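Local coordinates for glutaryl-CoA dehydrogenase (Mycobacterium smegmatis, PDB 3SF6), which belongs to the acyl-CoA dehydrogenase family of flavoproteins and is modelled here with bound dihydroflavine-adenine dinucleotide, at residues A[45-57]-A[98-110]. Numbering follows the deposited sequence. Where two conformers were deposited one is given.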
ATOM      1  N   VAL A  45      -7.055  32.650  10.673  1.00  9.47           N
ATOM      2  CA  VAL A  45      -7.560  31.341  11.005  1.00  9.35           C
ATOM      3  C   VAL A  45      -7.499  31.057  12.493  1.00 10.47           C
ATOM      4  O   VAL A  45      -8.489  30.587  13.084  1.00 11.10           O
ATOM      5  CB  VAL A  45      -6.845  30.268  10.188  1.00  9.31           C
ATOM      6  CG1 VAL A  45      -7.176  28.839  10.694  1.00  9.07           C
ATOM      7  CG2 VAL A  45      -7.203  30.479   8.702  1.00 10.03           C
ATOM      8  N   GLN A  46      -6.371  31.385  13.107  1.00 12.68           N
ATOM      9  CA  GLN A  46      -6.187  31.134  14.537  0.50 14.72           C
ATOM     10  C   GLN A  46      -7.185  31.956  15.356  1.00 15.75           C
ATOM     11  O   GLN A  46      -7.700  31.488  16.358  1.00 16.85           O
ATOM     12  CB  GLN A  46      -4.733  31.425  14.946  0.50 16.34           C
ATOM     13  CG  GLN A  46      -3.752  30.354  14.420  0.50 18.28           C
ATOM     14  CD  GLN A  46      -2.272  30.703  14.620  0.50 21.21           C
ATOM     15  OE1 GLN A  46      -1.922  31.834  14.931  0.50 23.51           O
ATOM     16  NE2 GLN A  46      -1.403  29.723  14.408  0.50 24.52           N
ATOM     17  N   ARG A  47      -7.482  33.168  14.907  1.00 16.83           N
ATOM     18  CA  ARG A  47      -8.341  34.071  15.675  1.00 19.20           C
ATOM     19  C   ARG A  47      -9.832  33.919  15.423  1.00 19.00           C
ATOM     20  O   ARG A  47     -10.631  33.979  16.382  1.00 19.52           O
ATOM     21  CB  ARG A  47      -7.880  35.515  15.463  1.00 21.55           C
ATOM     22  CG  ARG A  47      -6.475  35.757  16.089  1.00 26.76           C
ATOM     23  CD  ARG A  47      -6.007  37.196  15.955  1.00 33.34           C
ATOM     24  NE  ARG A  47      -5.619  37.574  14.584  1.00 35.62           N
ATOM     25  CZ  ARG A  47      -6.437  38.110  13.664  1.00 39.86           C
ATOM     26  NH1 ARG A  47      -7.719  38.362  13.944  1.00 41.60           N
ATOM     27  NH2 ARG A  47      -5.972  38.404  12.443  1.00 38.64           N
ATOM     28  N   ARG A  48     -10.221  33.685  14.167  1.00 16.08           N
ATOM     29  CA  ARG A  48     -11.611  33.789  13.754  1.00 16.53           C
ATOM     30  C   ARG A  48     -12.222  32.442  13.411  1.00 15.02           C
ATOM     31  O   ARG A  48     -13.442  32.324  13.350  1.00 17.66           O
ATOM     32  CB  ARG A  48     -11.728  34.754  12.565  1.00 17.89           C
ATOM     33  N   ILE A  49     -11.406  31.404  13.215  1.00 13.35           N
ATOM     34  CA  ILE A  49     -11.948  30.100  12.778  1.00 11.88           C
ATOM     35  C   ILE A  49     -11.714  29.019  13.812  1.00 12.42           C
ATOM     36  O   ILE A  49     -12.657  28.368  14.271  1.00 12.92           O
ATOM     37  CB  ILE A  49     -11.312  29.649  11.423  1.00 11.16           C
ATOM     38  CG1 ILE A  49     -11.580  30.652  10.307  1.00 13.88           C
ATOM     39  CG2 ILE A  49     -11.842  28.235  10.974  1.00 12.69           C
ATOM     40  CD1 ILE A  49     -13.032  30.888  10.009  1.00 16.09           C
ATOM     41  N   LYS A  50     -10.480  28.859  14.253  1.00 12.07           N
ATOM     42  CA  LYS A  50     -10.151  27.762  15.164  1.00 13.15           C
ATOM     43  C   LYS A  50     -10.942  27.775  16.507  1.00 14.39           C
ATOM     44  O   LYS A  50     -11.300  26.717  16.987  1.00 13.78           O
ATOM     45  CB  LYS A  50      -8.625  27.605  15.318  1.00 15.23           C
ATOM     46  CG  LYS A  50      -8.026  26.778  14.094  1.00 17.06           C
ATOM     47  CD  LYS A  50      -6.477  26.491  14.168  1.00 19.71           C
ATOM     48  CE  LYS A  50      -5.966  25.508  13.063  1.00 23.50           C
ATOM     49  NZ  LYS A  50      -4.509  25.102  13.250  1.00 22.33           N
ATOM     50  N   PRO A  51     -11.240  28.961  17.086  1.00 14.56           N
ATOM     51  CA  PRO A  51     -11.974  28.893  18.344  1.00 16.98           C
ATOM     52  C   PRO A  51     -13.404  28.363  18.235  1.00 16.55           C
ATOM     53  O   PRO A  51     -13.958  27.910  19.240  1.00 18.13           O
ATOM     54  CB  PRO A  51     -12.018  30.355  18.805  1.00 18.22           C
ATOM     55  CG  PRO A  51     -10.864  30.980  18.188  1.00 18.90           C
ATOM     56  CD  PRO A  51     -10.739  30.324  16.844  1.00 15.35           C
ATOM     57  N   HIS A  52     -13.996  28.432  17.037  1.00 14.67           N
ATOM     58  CA  HIS A  52     -15.399  28.092  16.828  1.00 14.91           C
ATOM     59  C   HIS A  52     -15.606  26.777  16.049  1.00 12.51           C
ATOM     60  O   HIS A  52     -16.711  26.225  16.026  1.00 12.95           O
ATOM     61  CB  HIS A  52     -16.065  29.190  15.981  1.00 16.52           C
ATOM     62  CG  HIS A  52     -16.014  30.554  16.583  1.00 22.05           C
ATOM     63  ND1 HIS A  52     -16.693  30.878  17.737  1.00 27.81           N
ATOM     64  CD2 HIS A  52     -15.395  31.686  16.174  1.00 25.52           C
ATOM     65  CE1 HIS A  52     -16.476  32.148  18.027  1.00 30.40           C
ATOM     66  NE2 HIS A  52     -15.688  32.661  17.096  1.00 28.68           N
ATOM     67  N   ILE A  53     -14.565  26.285  15.369  1.00 11.20           N
ATOM     68  CA  ILE A  53     -14.801  25.292  14.332  1.00  9.99           C
ATOM     69  C   ILE A  53     -15.324  23.965  14.871  1.00 10.25           C
ATOM     70  O   ILE A  53     -16.122  23.330  14.213  1.00  9.04           O
ATOM     71  CB  ILE A  53     -13.511  25.074  13.452  1.00  9.81           C
ATOM     72  CG1 ILE A  53     -13.802  24.222  12.225  1.00  8.55           C
ATOM     73  CG2 ILE A  53     -12.377  24.525  14.317  1.00  9.81           C
ATOM     74  CD1 ILE A  53     -14.856  24.833  11.260  1.00  8.48           C
ATOM     75  N   ALA A  54     -14.861  23.539  16.044  1.00 11.84           N
ATOM     76  CA  ALA A  54     -15.348  22.268  16.600  1.00 13.41           C
ATOM     77  C   ALA A  54     -16.875  22.345  16.763  1.00 13.62           C
ATOM     78  O   ALA A  54     -17.591  21.393  16.401  1.00 13.98           O
ATOM     79  CB  ALA A  54     -14.638  21.930  17.941  1.00 16.17           C
ATOM     80  N   SER A  55     -17.359  23.468  17.291  1.00 14.25           N
ATOM     81  CA  SER A  55     -18.805  23.677  17.501  0.50 14.86           C
ATOM     82  C   SER A  55     -19.575  23.776  16.198  1.00 13.53           C
ATOM     83  O   SER A  55     -20.628  23.166  16.052  1.00 13.15           O
ATOM     84  CB  SER A  55     -19.069  24.934  18.329  0.50 17.01           C
ATOM     85  OG  SER A  55     -18.671  24.718  19.655  0.50 18.66           O
ATOM     86  N   TRP A  56     -19.050  24.540  15.224  1.00 11.46           N
ATOM     87  CA  TRP A  56     -19.718  24.649  13.930  1.00 10.46           C
ATOM     88  C   TRP A  56     -19.827  23.270  13.290  1.00 10.31           C
ATOM     89  O   TRP A  56     -20.866  22.910  12.740  1.00  9.93           O
ATOM     90  CB  TRP A  56     -18.952  25.608  12.987  1.00  9.78           C
ATOM     91  CG  TRP A  56     -18.941  27.067  13.389  1.00 11.82           C
ATOM     92  CD1 TRP A  56     -19.792  27.699  14.236  1.00 16.03           C
ATOM     93  CD2 TRP A  56     -18.035  28.077  12.907  1.00 13.45           C
ATOM     94  NE1 TRP A  56     -19.475  29.045  14.322  1.00 16.82           N
ATOM     95  CE2 TRP A  56     -18.399  29.296  13.519  1.00 15.22           C
ATOM     96  CE3 TRP A  56     -16.951  28.060  12.030  1.00 14.22           C
ATOM     97  CZ2 TRP A  56     -17.717  30.483  13.282  1.00 16.11           C
ATOM     98  CZ3 TRP A  56     -16.279  29.252  11.793  1.00 15.33           C
ATOM     99  CH2 TRP A  56     -16.658  30.437  12.420  1.00 15.48           C
ATOM    100  N   TYR A  57     -18.743  22.491  13.342  1.00  8.87           N
ATOM    101  CA  TYR A  57     -18.723  21.195  12.701  1.00  8.10           C
ATOM    102  C   TYR A  57     -19.748  20.246  13.394  1.00  8.56           C
ATOM    103  O   TYR A  57     -20.573  19.589  12.754  1.00  8.51           O
ATOM    104  CB  TYR A  57     -17.323  20.567  12.761  1.00  7.35           C
ATOM    105  CG  TYR A  57     -17.252  19.306  11.938  1.00  7.28           C
ATOM    106  CD1 TYR A  57     -17.622  18.076  12.484  1.00  9.59           C
ATOM    107  CD2 TYR A  57     -16.896  19.346  10.588  1.00  6.70           C
ATOM    108  CE1 TYR A  57     -17.618  16.926  11.704  1.00 10.48           C
ATOM    109  CE2 TYR A  57     -16.898  18.211   9.806  1.00  6.84           C
ATOM    110  CZ  TYR A  57     -17.237  17.000  10.355  1.00  7.89           C
ATOM    111  OH  TYR A  57     -17.300  15.853   9.626  1.00 11.48           O
ATOM    112  N   CYS A  98      -4.807  29.292   0.787  1.00  6.25           N
ATOM    113  CA  CYS A  98      -5.696  28.136   0.852  1.00  6.46           C
ATOM    114  C   CYS A  98      -5.200  27.091   1.837  1.00  6.18           C
ATOM    115  O   CYS A  98      -5.984  26.479   2.569  1.00  6.38           O
ATOM    116  CB  CYS A  98      -5.857  27.504  -0.514  1.00  5.60           C
ATOM    117  SG  CYS A  98      -6.808  28.494  -1.708  1.00  9.38           S
ATOM    118  N   LEU A  99      -3.896  26.864   1.847  1.00  5.23           N
ATOM    119  CA  LEU A  99      -3.312  25.894   2.789  1.00  5.15           C
ATOM    120  C   LEU A  99      -3.658  26.307   4.221  1.00  5.09           C
ATOM    121  O   LEU A  99      -4.093  25.483   5.039  1.00  5.16           O
ATOM    122  CB  LEU A  99      -1.791  25.809   2.542  1.00  4.99           C
ATOM    123  CG  LEU A  99      -0.956  24.727   3.221  1.00  5.15           C
ATOM    124  CD1 LEU A  99       0.374  24.479   2.452  1.00  6.80           C
ATOM    125  CD2 LEU A  99      -0.721  25.027   4.715  1.00  5.91           C
ATOM    126  N   GLU A 100      -3.429  27.586   4.553  1.00  5.16           N
ATOM    127  CA  GLU A 100      -3.759  28.065   5.904  1.00  5.83           C
ATOM    128  C   GLU A 100      -5.243  27.960   6.237  1.00  5.30           C
ATOM    129  O   GLU A 100      -5.602  27.577   7.347  1.00  5.61           O
ATOM    130  CB  GLU A 100      -3.261  29.497   6.099  1.00  6.52           C
ATOM    131  CG  GLU A 100      -1.729  29.626   6.003  1.00  6.33           C
ATOM    132  CD  GLU A 100      -0.962  28.761   7.003  1.00  8.67           C
ATOM    133  OE1 GLU A 100      -1.451  28.493   8.123  1.00  6.89           O
ATOM    134  OE2 GLU A 100       0.173  28.365   6.652  1.00  7.19           O
ATOM    135  N   LEU A 101      -6.113  28.285   5.288  1.00  5.24           N
ATOM    136  CA  LEU A 101      -7.577  28.203   5.507  1.00  5.56           C
ATOM    137  C   LEU A 101      -8.002  26.782   5.809  1.00  5.66           C
ATOM    138  O   LEU A 101      -8.766  26.547   6.750  1.00  5.47           O
ATOM    139  CB  LEU A 101      -8.344  28.734   4.292  1.00  5.32           C
ATOM    140  CG  LEU A 101      -8.316  30.226   4.099  1.00  5.48           C
ATOM    141  CD1 LEU A 101      -8.836  30.622   2.707  1.00  8.71           C
ATOM    142  CD2 LEU A 101      -9.100  30.903   5.198  1.00  9.13           C
ATOM    143  N   GLU A 102      -7.468  25.825   5.051  1.00  5.29           N
ATOM    144  CA  GLU A 102      -7.852  24.431   5.214  1.00  6.09           C
ATOM    145  C   GLU A 102      -7.251  23.789   6.465  1.00  5.67           C
ATOM    146  O   GLU A 102      -7.840  22.881   7.057  1.00  6.16           O
ATOM    147  CB  GLU A 102      -7.504  23.665   3.927  1.00  5.61           C
ATOM    148  CG  GLU A 102      -8.065  22.270   3.850  1.00  6.57           C
ATOM    149  CD  GLU A 102      -8.536  21.856   2.448  1.00  7.41           C
ATOM    150  OE1 GLU A 102      -8.210  22.541   1.446  1.00  7.72           O
ATOM    151  OE2 GLU A 102      -9.225  20.823   2.382  1.00  9.88           O
ATOM    152  N   ALA A 103      -6.060  24.248   6.874  1.00  5.41           N
ATOM    153  CA  ALA A 103      -5.521  23.854   8.159  1.00  5.56           C
ATOM    154  C   ALA A 103      -6.511  24.207   9.277  1.00  5.78           C
ATOM    155  O   ALA A 103      -6.612  23.506  10.285  1.00  6.64           O
ATOM    156  CB  ALA A 103      -4.118  24.485   8.410  1.00  5.47           C
ATOM    157  N   GLY A 104      -7.240  25.311   9.092  1.00  5.99           N
ATOM    158  CA  GLY A 104      -8.405  25.615   9.903  1.00  6.04           C
ATOM    159  C   GLY A 104      -9.482  24.556   9.678  1.00  5.87           C
ATOM    160  O   GLY A 104      -9.763  23.757  10.585  1.00  6.94           O
ATOM    161  N   ASP A 105     -10.061  24.537   8.483  1.00  5.75           N
ATOM    162  CA  ASP A 105     -11.082  23.539   8.141  1.00  5.80           C
ATOM    163  C   ASP A 105     -11.344  23.529   6.632  1.00  5.65           C
ATOM    164  O   ASP A 105     -11.522  24.603   6.020  1.00  5.58           O
ATOM    165  CB  ASP A 105     -12.400  23.872   8.867  1.00  5.95           C
ATOM    166  CG  ASP A 105     -13.450  22.805   8.694  1.00  6.40           C
ATOM    167  OD1 ASP A 105     -13.415  21.806   9.441  1.00  7.03           O
ATOM    168  OD2 ASP A 105     -14.292  22.978   7.800  1.00  7.15           O
ATOM    169  N   SER A 106     -11.465  22.349   6.041  1.00  6.21           N
ATOM    170  CA  SER A 106     -11.753  22.249   4.606  1.00  5.85           C
ATOM    171  C   SER A 106     -13.101  22.863   4.216  1.00  6.81           C
ATOM    172  O   SER A 106     -13.258  23.343   3.088  1.00  7.99           O
ATOM    173  CB  SER A 106     -11.813  20.798   4.153  1.00  6.42           C
ATOM    174  OG  SER A 106     -10.638  20.077   4.386  1.00  6.65           O
ATOM    175  N   GLY A 107     -14.084  22.795   5.113  1.00  6.70           N
ATOM    176  CA  GLY A 107     -15.386  23.418   4.840  1.00  6.75           C
ATOM    177  C   GLY A 107     -15.305  24.908   4.652  1.00  7.46           C
ATOM    178  O   GLY A 107     -15.949  25.495   3.756  1.00  8.34           O
ATOM    179  N   ILE A 108     -14.517  25.551   5.495  1.00  7.47           N
ATOM    180  CA  ILE A 108     -14.282  26.970   5.407  1.00  9.25           C
ATOM    181  C   ILE A 108     -13.528  27.297   4.110  1.00  8.99           C
ATOM    182  O   ILE A 108     -13.920  28.189   3.371  1.00  9.05           O
ATOM    183  CB  ILE A 108     -13.535  27.518   6.653  1.00  9.10           C
ATOM    184  CG1 ILE A 108     -14.330  27.258   7.971  1.00 13.80           C
ATOM    185  CG2 ILE A 108     -13.184  28.984   6.461  1.00 12.16           C
ATOM    186  CD1 ILE A 108     -15.750  27.754   8.037  1.00 16.07           C
ATOM    187  N   ARG A 109     -12.469  26.558   3.785  1.00  7.77           N
ATOM    188  CA  ARG A 109     -11.756  26.775   2.538  1.00  7.35           C
ATOM    189  C   ARG A 109     -12.708  26.553   1.339  1.00  6.51           C
ATOM    190  O   ARG A 109     -12.589  27.245   0.308  1.00  7.57           O
ATOM    191  CB  ARG A 109     -10.538  25.861   2.436  1.00  7.49           C
ATOM    192  CG  ARG A 109      -9.485  26.223   1.371  1.00  8.73           C
ATOM    193  CD  ARG A 109      -9.701  25.619  -0.010  1.00  8.08           C
ATOM    194  NE  ARG A 109      -9.852  24.181   0.086  1.00  8.52           N
ATOM    195  CZ  ARG A 109     -10.829  23.432  -0.402  1.00  9.62           C
ATOM    196  NH1 ARG A 109     -11.769  23.914  -1.225  1.00  8.88           N
ATOM    197  NH2 ARG A 109     -10.826  22.143  -0.121  1.00  7.26           N
ATOM    198  N   SER A 110     -13.625  25.579   1.460  1.00  6.52           N
ATOM    199  CA  SER A 110     -14.609  25.326   0.391  1.00  7.01           C
ATOM    200  C   SER A 110     -15.507  26.531   0.091  1.00  7.83           C
ATOM    201  O   SER A 110     -15.799  26.828  -1.060  1.00  7.24           O
ATOM    202  CB  SER A 110     -15.489  24.092   0.657  1.00  7.48           C
ATOM    203  OG  SER A 110     -14.730  22.905   0.835  1.00  8.38           O
TER
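Val-45 and Gly-104 bring the two backbones closest, with CA atoms 5.9 Å apart, where the axes of helices 45-49 and 98-104 pass at 10.0 Å and cross at -46°. The contact illustrates how a glycine admits a branched side chain to a helix backbone: Val-45 CG1, set anti to the backbone N (chi1 170°), lies 3.5 Å from Gly-104 CA, while Val-45 CG2 rests near Glu-100 O and meets Leu-101 CD2 at 4.0 Å. Beside it, the extended Lys-50 chain runs over the last turn of helix 91-104, its CE 3.5 Å from Ala-103 O, and its ammonium continues to a salt bridge with Asp-275. At the break between helices 91-104 and 106-126, Ile-53 lays CG1 and CD1 against Asp-105, with Ile-53 CD1 3.6 Å from Asp-105 CG. That carboxylate works in two directions: OD2 caps helix 106-126 through weak bonds from Gly-107 N and Ile-108 N, and OD1 is held by Arg-370 and Asn-374. Ile-108 slides antiparallel past Ile-49 (Ile-49 CG2 to Ile-108 CG1, 4.0 Å) and reaches Trp-56, with Ile-108 CD1 4.1 Å from Trp-56 CZ3. No hydrogen bond joins the segments. Within the N-terminal helical domain, helix 64-73 packs on Ile-49 and Ile-108 through Leu-67; from the C-terminal domain, helix 252-286 brings Asp-275 to Lys-50, and helix 368-380 brings Arg-370 and Asn-374 to Asp-105.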